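MTH169 (Methanobacterium thermoautotrophicum, PDB 1GTD) is a small alpha/beta protein of the PurS family, built on an antiparallel sheet with helices and assembled as a tetramer. Local coordinates at residues K2-K12 and V71-M82. Residues are numbered along the deposited sequence; the frame is centred on the assembly and turned at random.
Sequences KFMVEVRIRLK and VIHDYDVSINEM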
ATOM      1  N   LYS B   2     -16.668 -19.805  12.305  1.00 34.98           N
ATOM      2  CA  LYS B   2     -16.367 -20.398  13.645  1.00 35.27           C
ATOM      3  C   LYS B   2     -15.412 -19.481  14.418  1.00 34.86           C
ATOM      4  O   LYS B   2     -15.721 -19.055  15.530  1.00 34.99           O
ATOM      5  CB  LYS B   2     -15.735 -21.788  13.483  1.00 34.89           C
ATOM      6  CG  LYS B   2     -15.888 -22.713  14.686  1.00 36.06           C
ATOM      7  CD  LYS B   2     -14.944 -23.916  14.557  1.00 37.36           C
ATOM      8  CE  LYS B   2     -15.139 -24.951  15.668  1.00 36.53           C
ATOM      9  NZ  LYS B   2     -16.299 -25.850  15.412  1.00 36.68           N
ATOM     10  N   PHE B   3     -14.261 -19.174  13.825  1.00 34.56           N
ATOM     11  CA  PHE B   3     -13.275 -18.309  14.471  1.00 34.95           C
ATOM     12  C   PHE B   3     -13.046 -16.995  13.746  1.00 34.45           C
ATOM     13  O   PHE B   3     -12.744 -16.973  12.556  1.00 35.08           O
ATOM     14  CB  PHE B   3     -11.924 -19.020  14.614  1.00 34.67           C
ATOM     15  CG  PHE B   3     -11.918 -20.115  15.635  1.00 34.95           C
ATOM     16  CD1 PHE B   3     -12.255 -21.417  15.282  1.00 35.22           C
ATOM     17  CD2 PHE B   3     -11.589 -19.842  16.962  1.00 34.96           C
ATOM     18  CE1 PHE B   3     -12.264 -22.431  16.235  1.00 35.60           C
ATOM     19  CE2 PHE B   3     -11.596 -20.852  17.922  1.00 35.39           C
ATOM     20  CZ  PHE B   3     -11.933 -22.147  17.560  1.00 35.03           C
HETATM   21  N   MSE B   4     -13.175 -15.903  14.483  1.00 35.75           N
HETATM   22  CA  MSE B   4     -12.971 -14.566  13.947  1.00 37.47           C
HETATM   23  C   MSE B   4     -11.529 -14.158  14.277  1.00 33.94           C
HETATM   24  O   MSE B   4     -11.175 -13.970  15.445  1.00 31.27           O
HETATM   25  CB  MSE B   4     -13.977 -13.623  14.594  1.00 45.46           C
HETATM   26  CG  MSE B   4     -14.131 -12.289  13.920  1.00 57.14           C
HETATM   27 SE   MSE B   4     -15.927 -11.549  14.174  1.00 78.34          SE
HETATM   28  CE  MSE B   4     -15.669 -10.682  15.908  1.00 69.96           C
ATOM     29  N   VAL B   5     -10.698 -14.029  13.245  1.00 29.67           N
ATOM     30  CA  VAL B   5      -9.291 -13.687  13.431  1.00 26.34           C
ATOM     31  C   VAL B   5      -8.934 -12.253  13.054  1.00 25.89           C
ATOM     32  O   VAL B   5      -9.437 -11.720  12.070  1.00 25.31           O
ATOM     33  CB  VAL B   5      -8.384 -14.629  12.597  1.00 25.19           C
ATOM     34  CG1 VAL B   5      -6.917 -14.418  12.966  1.00 22.92           C
ATOM     35  CG2 VAL B   5      -8.803 -16.078  12.801  1.00 22.37           C
ATOM     36  N   GLU B   6      -8.062 -11.635  13.847  1.00 25.32           N
ATOM     37  CA  GLU B   6      -7.599 -10.280  13.560  1.00 24.60           C
ATOM     38  C   GLU B   6      -6.091 -10.181  13.759  1.00 22.67           C
ATOM     39  O   GLU B   6      -5.585 -10.422  14.860  1.00 21.66           O
ATOM     40  CB  GLU B   6      -8.272  -9.240  14.454  1.00 25.90           C
ATOM     41  CG  GLU B   6      -7.712  -7.835  14.199  1.00 28.80           C
ATOM     42  CD  GLU B   6      -8.337  -6.757  15.065  1.00 31.29           C
ATOM     43  OE1 GLU B   6      -8.295  -6.887  16.310  1.00 35.19           O
ATOM     44  OE2 GLU B   6      -8.859  -5.770  14.500  1.00 31.53           O
ATOM     45  N   VAL B   7      -5.377  -9.828  12.692  1.00 20.17           N
ATOM     46  CA  VAL B   7      -3.925  -9.686  12.758  1.00 17.87           C
ATOM     47  C   VAL B   7      -3.530  -8.230  12.535  1.00 18.36           C
ATOM     48  O   VAL B   7      -3.812  -7.651  11.482  1.00 17.73           O
ATOM     49  CB  VAL B   7      -3.217 -10.550  11.701  1.00 14.20           C
ATOM     50  CG1 VAL B   7      -1.720 -10.485  11.903  1.00 14.01           C
ATOM     51  CG2 VAL B   7      -3.685 -11.978  11.803  1.00 15.73           C
ATOM     52  N   ARG B   8      -2.892  -7.636  13.539  1.00 20.26           N
ATOM     53  CA  ARG B   8      -2.451  -6.246  13.450  1.00 21.36           C
ATOM     54  C   ARG B   8      -0.948  -6.248  13.221  1.00 21.50           C
ATOM     55  O   ARG B   8      -0.203  -6.890  13.955  1.00 23.40           O
ATOM     56  CB  ARG B   8      -2.824  -5.501  14.726  1.00 21.18           C
ATOM     57  CG  ARG B   8      -4.311  -5.620  15.045  1.00 22.74           C
ATOM     58  CD  ARG B   8      -4.689  -4.822  16.268  1.00 26.17           C
ATOM     59  NE  ARG B   8      -4.567  -3.388  16.024  1.00 31.65           N
ATOM     60  CZ  ARG B   8      -5.593  -2.571  15.785  1.00 32.98           C
ATOM     61  NH1 ARG B   8      -6.838  -3.046  15.760  1.00 32.80           N
ATOM     62  NH2 ARG B   8      -5.372  -1.275  15.569  1.00 31.98           N
ATOM     63  N   ILE B   9      -0.510  -5.544  12.183  1.00 21.89           N
ATOM     64  CA  ILE B   9       0.900  -5.498  11.815  1.00 20.59           C
ATOM     65  C   ILE B   9       1.476  -4.084  11.805  1.00 21.47           C
ATOM     66  O   ILE B   9       0.937  -3.189  11.162  1.00 19.88           O
ATOM     67  CB  ILE B   9       1.078  -6.138  10.436  1.00 20.26           C
ATOM     68  CG1 ILE B   9       0.375  -7.496  10.434  1.00 21.97           C
ATOM     69  CG2 ILE B   9       2.544  -6.339  10.122  1.00 20.06           C
ATOM     70  CD1 ILE B   9       0.290  -8.167   9.086  1.00 21.96           C
ATOM     71  N   ARG B  10       2.585  -3.888  12.515  1.00 24.13           N
ATOM     72  CA  ARG B  10       3.217  -2.574  12.574  1.00 24.84           C
ATOM     73  C   ARG B  10       4.742  -2.676  12.685  1.00 24.03           C
ATOM     74  O   ARG B  10       5.269  -3.468  13.464  1.00 24.69           O
ATOM     75  CB  ARG B  10       2.646  -1.787  13.751  1.00 27.23           C
ATOM     76  CG  ARG B  10       3.110  -0.347  13.818  1.00 33.55           C
ATOM     77  CD  ARG B  10       2.372   0.396  14.912  1.00 37.55           C
ATOM     78  NE  ARG B  10       2.508  -0.286  16.197  1.00 43.54           N
ATOM     79  CZ  ARG B  10       1.902   0.098  17.319  1.00 45.41           C
ATOM     80  NH1 ARG B  10       1.109   1.166  17.317  1.00 44.90           N
ATOM     81  NH2 ARG B  10       2.089  -0.587  18.442  1.00 46.95           N
ATOM     82  N   LEU B  11       5.449  -1.874  11.895  1.00 22.53           N
ATOM     83  CA  LEU B  11       6.911  -1.886  11.899  1.00 19.94           C
ATOM     84  C   LEU B  11       7.460  -1.568  13.276  1.00 18.85           C
ATOM     85  O   LEU B  11       6.867  -0.798  14.026  1.00 17.52           O
ATOM     86  CB  LEU B  11       7.456  -0.886  10.877  1.00 19.14           C
ATOM     87  CG  LEU B  11       7.354  -1.348   9.420  1.00 16.60           C
ATOM     88  CD1 LEU B  11       7.492  -0.176   8.477  1.00 16.91           C
ATOM     89  CD2 LEU B  11       8.423  -2.380   9.155  1.00 18.02           C
ATOM     90  N   LYS B  12       8.595  -2.178  13.606  1.00 18.92           N
ATOM     91  CA  LYS B  12       9.213  -1.968  14.906  1.00 17.81           C
ATOM     92  C   LYS B  12       9.693  -0.534  15.045  1.00 19.25           C
ATOM     93  O   LYS B  12      10.029   0.115  14.056  1.00 16.30           O
ATOM     94  CB  LYS B  12      10.383  -2.920  15.083  1.00 16.60           C
ATOM     95  CG  LYS B  12      10.020  -4.344  14.818  1.00 15.02           C
ATOM     96  CD  LYS B  12      11.140  -5.265  15.233  1.00 15.28           C
ATOM     97  CE  LYS B  12      10.678  -6.707  15.142  1.00 14.49           C
ATOM     98  NZ  LYS B  12      11.706  -7.614  15.709  1.00 17.90           N
ATOM     99  N   VAL B  71      11.436  -9.720  11.108  1.00 20.73           N
ATOM    100  CA  VAL B  71      12.655  -8.969  11.340  1.00 21.64           C
ATOM    101  C   VAL B  71      12.365  -7.477  11.507  1.00 21.93           C
ATOM    102  O   VAL B  71      13.089  -6.767  12.216  1.00 21.28           O
ATOM    103  CB  VAL B  71      13.665  -9.152  10.165  1.00 23.30           C
ATOM    104  CG1 VAL B  71      14.803  -8.132  10.289  1.00 23.62           C
ATOM    105  CG2 VAL B  71      14.224 -10.572  10.167  1.00 21.02           C
ATOM    106  N   ILE B  72      11.300  -7.012  10.859  1.00 21.44           N
ATOM    107  CA  ILE B  72      10.932  -5.598  10.909  1.00 20.90           C
ATOM    108  C   ILE B  72       9.539  -5.275  11.463  1.00 20.55           C
ATOM    109  O   ILE B  72       9.309  -4.154  11.932  1.00 21.04           O
ATOM    110  CB  ILE B  72      11.060  -4.948   9.501  1.00 20.90           C
ATOM    111  CG1 ILE B  72      10.037  -5.558   8.540  1.00 21.52           C
ATOM    112  CG2 ILE B  72      12.452  -5.196   8.933  1.00 21.18           C
ATOM    113  CD1 ILE B  72      10.149  -5.029   7.129  1.00 20.76           C
ATOM    114  N   HIS B  73       8.609  -6.232  11.409  1.00 19.98           N
ATOM    115  CA  HIS B  73       7.246  -5.992  11.915  1.00 20.47           C
ATOM    116  C   HIS B  73       6.944  -6.585  13.285  1.00 20.30           C
ATOM    117  O   HIS B  73       7.434  -7.653  13.637  1.00 20.03           O
ATOM    118  CB  HIS B  73       6.176  -6.557  10.967  1.00 18.61           C
ATOM    119  CG  HIS B  73       6.214  -5.986   9.590  1.00 20.03           C
ATOM    120  ND1 HIS B  73       6.783  -6.650   8.524  1.00 20.72           N
ATOM    121  CD2 HIS B  73       5.761  -4.808   9.102  1.00 20.14           C
ATOM    122  CE1 HIS B  73       6.677  -5.905   7.439  1.00 20.54           C
ATOM    123  NE2 HIS B  73       6.061  -4.782   7.763  1.00 19.90           N
ATOM    124  N   ASP B  74       6.130  -5.867  14.050  1.00 20.99           N
ATOM    125  CA  ASP B  74       5.648  -6.327  15.350  1.00 21.08           C
ATOM    126  C   ASP B  74       4.204  -6.653  14.977  1.00 23.16           C
ATOM    127  O   ASP B  74       3.561  -5.858  14.281  1.00 24.02           O
ATOM    128  CB  ASP B  74       5.613  -5.196  16.396  1.00 19.19           C
ATOM    129  CG  ASP B  74       6.954  -4.951  17.073  1.00 16.72           C
ATOM    130  OD1 ASP B  74       7.709  -5.920  17.302  1.00 15.21           O
ATOM    131  OD2 ASP B  74       7.235  -3.777  17.406  1.00 17.53           O
ATOM    132  N   TYR B  75       3.684  -7.801  15.397  1.00 24.89           N
ATOM    133  CA  TYR B  75       2.303  -8.100  15.063  1.00 25.73           C
ATOM    134  C   TYR B  75       1.497  -8.627  16.234  1.00 26.21           C
ATOM    135  O   TYR B  75       2.054  -9.104  17.218  1.00 27.48           O
ATOM    136  CB  TYR B  75       2.233  -9.053  13.872  1.00 27.71           C
ATOM    137  CG  TYR B  75       2.914 -10.383  14.061  1.00 30.18           C
ATOM    138  CD1 TYR B  75       2.167 -11.548  14.251  1.00 31.63           C
ATOM    139  CD2 TYR B  75       4.305 -10.485  14.027  1.00 30.93           C
ATOM    140  CE1 TYR B  75       2.788 -12.787  14.399  1.00 33.27           C
ATOM    141  CE2 TYR B  75       4.939 -11.717  14.178  1.00 33.24           C
ATOM    142  CZ  TYR B  75       4.174 -12.864  14.361  1.00 33.81           C
ATOM    143  OH  TYR B  75       4.792 -14.083  14.498  1.00 33.08           O
ATOM    144  N   ASP B  76       0.180  -8.487  16.128  1.00 27.20           N
ATOM    145  CA  ASP B  76      -0.770  -8.930  17.146  1.00 27.54           C
ATOM    146  C   ASP B  76      -1.777  -9.853  16.497  1.00 27.64           C
ATOM    147  O   ASP B  76      -2.202  -9.628  15.362  1.00 28.27           O
ATOM    148  CB  ASP B  76      -1.541  -7.743  17.722  1.00 27.45           C
ATOM    149  CG  ASP B  76      -0.833  -7.094  18.865  1.00 29.21           C
ATOM    150  OD1 ASP B  76      -1.074  -7.520  20.013  1.00 30.20           O
ATOM    151  OD2 ASP B  76      -0.031  -6.163  18.621  1.00 31.73           O
ATOM    152  N   VAL B  77      -2.169 -10.889  17.220  1.00 27.28           N
ATOM    153  CA  VAL B  77      -3.163 -11.810  16.708  1.00 26.26           C
ATOM    154  C   VAL B  77      -4.211 -12.018  17.786  1.00 26.77           C
ATOM    155  O   VAL B  77      -3.887 -12.377  18.925  1.00 27.09           O
ATOM    156  CB  VAL B  77      -2.547 -13.167  16.325  1.00 25.39           C
ATOM    157  CG1 VAL B  77      -3.642 -14.102  15.815  1.00 24.48           C
ATOM    158  CG2 VAL B  77      -1.493 -12.973  15.250  1.00 24.21           C
ATOM    159  N   SER B  78      -5.465 -11.752  17.435  1.00 25.87           N
ATOM    160  CA  SER B  78      -6.571 -11.936  18.365  1.00 25.41           C
ATOM    161  C   SER B  78      -7.541 -12.910  17.719  1.00 24.64           C
ATOM    162  O   SER B  78      -7.894 -12.770  16.551  1.00 25.09           O
ATOM    163  CB  SER B  78      -7.274 -10.603  18.655  1.00 25.84           C
ATOM    164  OG  SER B  78      -7.954 -10.113  17.511  1.00 27.80           O
ATOM    165  N   ILE B  79      -7.959 -13.912  18.478  1.00 25.15           N
ATOM    166  CA  ILE B  79      -8.884 -14.902  17.958  1.00 25.89           C
ATOM    167  C   ILE B  79     -10.134 -14.919  18.832  1.00 26.96           C
ATOM    168  O   ILE B  79     -10.071 -15.180  20.027  1.00 26.07           O
ATOM    169  CB  ILE B  79      -8.212 -16.294  17.915  1.00 25.07           C
ATOM    170  CG1 ILE B  79      -6.857 -16.166  17.211  1.00 24.34           C
ATOM    171  CG2 ILE B  79      -9.083 -17.282  17.160  1.00 23.68           C
ATOM    172  CD1 ILE B  79      -5.956 -17.354  17.373  1.00 23.24           C
ATOM    173  N   ASN B  80     -11.264 -14.603  18.216  1.00 29.71           N
ATOM    174  CA  ASN B  80     -12.540 -14.566  18.905  1.00 34.62           C
ATOM    175  C   ASN B  80     -13.409 -15.707  18.371  1.00 36.86           C
ATOM    176  O   ASN B  80     -13.603 -15.827  17.163  1.00 36.33           O
ATOM    177  CB  ASN B  80     -13.223 -13.218  18.631  1.00 37.10           C
ATOM    178  CG  ASN B  80     -12.279 -12.027  18.812  1.00 40.68           C
ATOM    179  OD1 ASN B  80     -11.960 -11.645  19.940  1.00 44.14           O
ATOM    180  ND2 ASN B  80     -11.822 -11.442  17.699  1.00 40.79           N
ATOM    181  N   GLU B  81     -13.921 -16.548  19.260  1.00 40.48           N
ATOM    182  CA  GLU B  81     -14.774 -17.656  18.838  1.00 45.37           C
ATOM    183  C   GLU B  81     -16.193 -17.163  18.555  1.00 47.96           C
ATOM    184  O   GLU B  81     -16.807 -16.516  19.396  1.00 48.01           O
ATOM    185  CB  GLU B  81     -14.801 -18.746  19.911  1.00 45.80           C
ATOM    186  CG  GLU B  81     -13.445 -19.408  20.121  1.00 48.54           C
ATOM    187  CD  GLU B  81     -13.478 -20.581  21.090  1.00 50.04           C
ATOM    188  OE1 GLU B  81     -14.368 -21.454  20.945  1.00 50.95           O
ATOM    189  OE2 GLU B  81     -12.600 -20.637  21.984  1.00 49.79           O
HETATM  190  N   MSE B  82     -16.699 -17.462  17.362  1.00 52.29           N
HETATM  191  CA  MSE B  82     -18.036 -17.045  16.958  1.00 55.99           C
HETATM  192  C   MSE B  82     -19.052 -18.146  17.221  1.00 56.33           C
HETATM  193  O   MSE B  82     -18.684 -19.266  17.564  1.00 56.86           O
HETATM  194  CB  MSE B  82     -18.040 -16.683  15.475  1.00 60.15           C
HETATM  195  CG  MSE B  82     -17.205 -15.456  15.141  1.00 66.41           C
HETATM  196 SE   MSE B  82     -16.852 -15.263  13.229  1.00 77.36          SE
HETATM  197  CE  MSE B  82     -18.520 -14.422  12.693  1.00 72.71           C
TER
HETATM  198  O   HOH W   1       5.641  -1.903  16.591  1.00 25.35           O
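Met4 with Asn80, Glu6 with Ser78, Arg8 with Asp76 and Arg10 with Asp74 each exchange two backbone hydrogen bonds, making strands 3-11 and 73-81 a regular antiparallel pair. Bonds from Met82 N to Lys2 O and from Lys12 N to Ile72 O extend the pairing past both ends.

Alternation then sorts the side chains onto two faces. On one, Val7 CG1 lies 4.2 Å from Val77 CG2, the two valines side by side. Further along, Ile79 turns CG2 anti to its backbone N (CG1 at chi1 -50°), which brings that methyl to 3.6 Å from Phe3 CD2. Glu81 runs alongside the same ring, its carboxylate plane 37° from the ring plane. Where the strands end, Leu11 and His73 diverge, yet Leu11 CD2 still comes to 3.6 Å from His73 CD2; Ile9 CG2 reaches this imidazole from the apolar face.

The opposite face is mostly polar. At its Met4 end two selenomethionines cross at about a right angle, Met4 CB 3.6 Å from SE of the poorly ordered Met82. Ser78 OG gives a weak hydrogen bond to Glu6 OE1 (3.5 Å), while Glu6 OE2 makes a long salt bridge of 3.6 Å with Arg8 NH1. A water donates to both Leu11 O and Asp74 OD2, the latter at 2.6 Å. Lys12 NZ stays 4.6 Å from Asp74 OD1, without contact, so any attraction is long-range.

Second-shell groups fix two rings: Asn69 N hydrogen-bonds to His73 ND1, and Tyr75 OH hydrogen-bonds to Gln64 NE2. Strand 37-47 pairs with the other edge of strand 3-11.

Chemically, backbone bonds set the register of central strand 3-11 and outer strand 73-81. Alternation separates a largely apolar surface, covered by helix 59-67 along its middle and by loop residues such as Leu52 near Phe3 and Ile79, from a mostly polar one, whose weak or long links add little; nearby opposite charges may temper the approach of Arg8 to Arg8 of the third subunit.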